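Local coordinates for NifU like protein IscU (Streptococcus pyogenes, PDB 1SU0), which probably serves as a scaffold on which IscS assembles iron-sulfur clusters before they pass to other proteins, and binds a zinc ion in this form, at residues R20-G25 and S71-T76. Residues are numbered along the deposited sequence; the frame is centred on the assembly and turned at random.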
ATOM      1  N   ARG A  20      -3.478  10.213   9.412  1.00 24.17           N
ATOM      2  CA  ARG A  20      -3.548   9.236  10.503  1.00 23.88           C
ATOM      3  C   ARG A  20      -3.432   7.791   9.986  1.00 23.92           C
ATOM      4  O   ARG A  20      -4.391   6.997  10.086  1.00 23.72           O
ATOM      5  CB  ARG A  20      -4.866   9.422  11.256  1.00 23.86           C
ATOM      6  CG  ARG A  20      -4.977   8.667  12.575  1.00 23.94           C
ATOM      7  CD  ARG A  20      -6.279   8.961  13.338  1.00 24.35           C
ATOM      8  NE  ARG A  20      -6.967   7.745  13.789  1.00 24.08           N
ATOM      9  CZ  ARG A  20      -7.572   7.605  14.970  1.00 26.49           C
ATOM     10  NH1 ARG A  20      -7.600   8.599  15.862  1.00 26.29           N
ATOM     11  NH2 ARG A  20      -8.162   6.452  15.271  1.00 27.92           N
ATOM     12  N   PRO A  21      -2.265   7.453   9.427  1.00 23.66           N
ATOM     13  CA  PRO A  21      -2.029   6.124   8.855  1.00 23.38           C
ATOM     14  C   PRO A  21      -2.462   4.962   9.736  1.00 23.11           C
ATOM     15  O   PRO A  21      -2.311   4.999  10.952  1.00 22.89           O
ATOM     16  CB  PRO A  21      -0.512   6.085   8.679  1.00 23.26           C
ATOM     17  CG  PRO A  21      -0.139   7.501   8.485  1.00 23.88           C
ATOM     18  CD  PRO A  21      -1.076   8.316   9.291  1.00 23.38           C
ATOM     19  N   HIS A  22      -2.996   3.941   9.077  1.00 22.91           N
ATOM     20  CA  HIS A  22      -3.383   2.681   9.673  1.00 22.98           C
ATOM     21  C   HIS A  22      -2.180   1.770   9.732  1.00 23.49           C
ATOM     22  O   HIS A  22      -1.284   1.850   8.883  1.00 23.50           O
ATOM     23  CB  HIS A  22      -4.422   2.017   8.779  1.00 23.06           C
ATOM     24  CG  HIS A  22      -5.730   2.722   8.765  1.00 23.14           C
ATOM     25  ND1 HIS A  22      -5.928   3.926   9.399  1.00 22.91           N
ATOM     26  CD2 HIS A  22      -6.922   2.375   8.227  1.00 24.42           C
ATOM     27  CE1 HIS A  22      -7.186   4.298   9.246  1.00 24.58           C
ATOM     28  NE2 HIS A  22      -7.809   3.376   8.532  1.00 25.62           N
ATOM     29  N   HIS A  23      -2.160   0.875  10.709  1.00 23.87           N
ATOM     30  CA  HIS A  23      -1.050  -0.055  10.844  1.00 24.56           C
ATOM     31  C   HIS A  23       0.290   0.697  10.724  1.00 24.69           C
ATOM     32  O   HIS A  23       1.143   0.334   9.907  1.00 24.06           O
ATOM     33  CB  HIS A  23      -1.161  -1.162   9.784  1.00 24.93           C
ATOM     34  CG  HIS A  23      -2.414  -1.975   9.890  1.00 26.30           C
ATOM     35  ND1 HIS A  23      -2.411  -3.350   9.833  1.00 28.15           N
ATOM     36  CD2 HIS A  23      -3.708  -1.608  10.067  1.00 27.56           C
ATOM     37  CE1 HIS A  23      -3.649  -3.797   9.964  1.00 28.82           C
ATOM     38  NE2 HIS A  23      -4.454  -2.759  10.107  1.00 28.43           N
ATOM     39  N   HIS A  24       0.439   1.757  11.527  1.00 24.90           N
ATOM     40  CA  HIS A  24       1.619   2.614  11.496  1.00 25.40           C
ATOM     41  C   HIS A  24       2.541   2.203  12.626  1.00 25.77           C
ATOM     42  O   HIS A  24       2.096   1.636  13.617  1.00 25.93           O
ATOM     43  CB  HIS A  24       1.223   4.086  11.669  1.00 25.69           C
ATOM     44  CG  HIS A  24       2.299   5.065  11.295  1.00 26.60           C
ATOM     45  ND1 HIS A  24       2.968   5.022  10.086  1.00 27.59           N
ATOM     46  CD2 HIS A  24       2.817   6.118  11.974  1.00 27.36           C
ATOM     47  CE1 HIS A  24       3.848   6.011  10.038  1.00 28.34           C
ATOM     48  NE2 HIS A  24       3.783   6.682  11.175  1.00 27.98           N
ATOM     49  N   GLY A  25       3.820   2.536  12.495  1.00 26.01           N
ATOM     50  CA  GLY A  25       4.838   2.053  13.399  1.00 25.99           C
ATOM     51  C   GLY A  25       5.475   0.791  12.848  1.00 26.08           C
ATOM     52  O   GLY A  25       5.377   0.490  11.649  1.00 26.18           O
ATOM     53  N   SER A  71      -1.415   5.578   0.322  1.00 20.99           N
ATOM     54  CA  SER A  71      -1.331   4.288  -0.376  1.00 20.58           C
ATOM     55  C   SER A  71      -0.696   3.197   0.489  1.00 21.26           C
ATOM     56  O   SER A  71      -1.112   2.053   0.433  1.00 20.88           O
ATOM     57  CB  SER A  71      -0.528   4.453  -1.653  1.00 20.40           C
ATOM     58  OG  SER A  71      -0.643   3.298  -2.439  1.00 21.18           O
ATOM     59  N   SER A  72       0.283   3.562   1.328  1.00 21.10           N
ATOM     60  CA  SER A  72       0.857   2.602   2.242  1.00 21.15           C
ATOM     61  C   SER A  72      -0.169   2.164   3.259  1.00 21.73           C
ATOM     62  O   SER A  72      -0.335   0.968   3.537  1.00 21.98           O
ATOM     63  CB  SER A  72       2.069   3.206   2.937  1.00 21.28           C
ATOM     64  OG  SER A  72       3.018   3.599   1.961  1.00 21.57           O
ATOM     65  N   SER A  73      -0.888   3.133   3.798  1.00 22.28           N
ATOM     66  CA  SER A  73      -1.854   2.860   4.838  1.00 22.20           C
ATOM     67  C   SER A  73      -2.941   1.943   4.290  1.00 22.26           C
ATOM     68  O   SER A  73      -3.283   0.925   4.888  1.00 22.51           O
ATOM     69  CB  SER A  73      -2.397   4.187   5.363  1.00 22.13           C
ATOM     70  OG  SER A  73      -3.510   3.991   6.184  1.00 21.91           O
ATOM     71  N   MET A  74      -3.456   2.279   3.123  1.00 22.88           N
ATOM     72  CA  MET A  74      -4.500   1.472   2.487  1.00 23.59           C
ATOM     73  C   MET A  74      -4.008   0.062   2.079  1.00 23.44           C
ATOM     74  O   MET A  74      -4.735  -0.927   2.174  1.00 23.62           O
ATOM     75  CB  MET A  74      -5.025   2.218   1.269  1.00 24.05           C
ATOM     76  CG  MET A  74      -5.732   3.538   1.581  1.00 26.21           C
ATOM     77  SD  MET A  74      -5.787   4.699  -0.032  1.00 35.61           S
ATOM     78  CE  MET A  74      -7.301   5.904   0.426  1.00 30.13           C
ATOM     79  N   MET A  75      -2.769  -0.031   1.627  1.00 23.87           N
ATOM     80  CA  MET A  75      -2.160  -1.322   1.319  1.00 24.33           C
ATOM     81  C   MET A  75      -2.230  -2.274   2.537  1.00 23.72           C
ATOM     82  O   MET A  75      -2.602  -3.435   2.384  1.00 23.59           O
ATOM     83  CB  MET A  75      -0.726  -1.111   0.855  1.00 24.95           C
ATOM     84  CG  MET A  75       0.025  -2.389   0.492  1.00 27.62           C
ATOM     85  SD  MET A  75       0.814  -3.252   2.070  1.00 35.36           S
ATOM     86  CE  MET A  75       2.137  -1.858   2.644  1.00 28.31           C
ATOM     87  N   THR A  76      -1.929  -1.778   3.736  1.00 23.00           N
ATOM     88  CA  THR A  76      -1.938  -2.616   4.936  1.00 22.99           C
ATOM     89  C   THR A  76      -3.326  -3.171   5.211  1.00 22.94           C
ATOM     90  O   THR A  76      -3.468  -4.321   5.586  1.00 22.70           O
ATOM     91  CB  THR A  76      -1.475  -1.849   6.213  1.00 23.10           C
ATOM     92  OG1 THR A  76      -2.435  -0.840   6.571  1.00 23.54           O
ATOM     93  CG2 THR A  76      -0.156  -1.113   6.001  1.00 22.95           C
TER
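One hydrogen bond joins the two segments: the backbone N of His22 donates to Ser73 OG over 2.9 Å, nearly straight at 172°. Ser73 OG lies anti to its own backbone N (chi1 169°), which carries the hydroxyl off the helix to meet the loop. The same oxygen is hydrogen-bonded to His17 ND1, so a buried serine ties both the end of helix 8-19 and the loop that follows it to helix 66-79. Within the helix, Thr76 OG1 donates to Ser73 O at 2.6 Å while still facing His23 CB.

The remaining contacts are van der Waals. His22 CB rests 3.4 Å from Ser73 OG, the imidazole of His22 meeting that hydroxyl obliquely, while Pro21 CA comes within 3.7 Å of Ser73 OG. One turn along the helix, Thr76 OG1 is 3.5 Å from His23 CB, and the His23 ring meets it obliquely.

Backbone hydrogen bonds between His23 and Phe60 fasten the loop to strand 55-63, whose Ile58 and Phe60 also touch Thr76. The side chain of Ser73 is about 14 Å from the zinc ion, away from the metal site. The contact joins the loop after helix 8-19 to helix 66-79, beside the outer strand 55-63, within the alpha+beta fold of the NifU-like N-terminal domain, an antiparallel three-stranded sheet packed with helices.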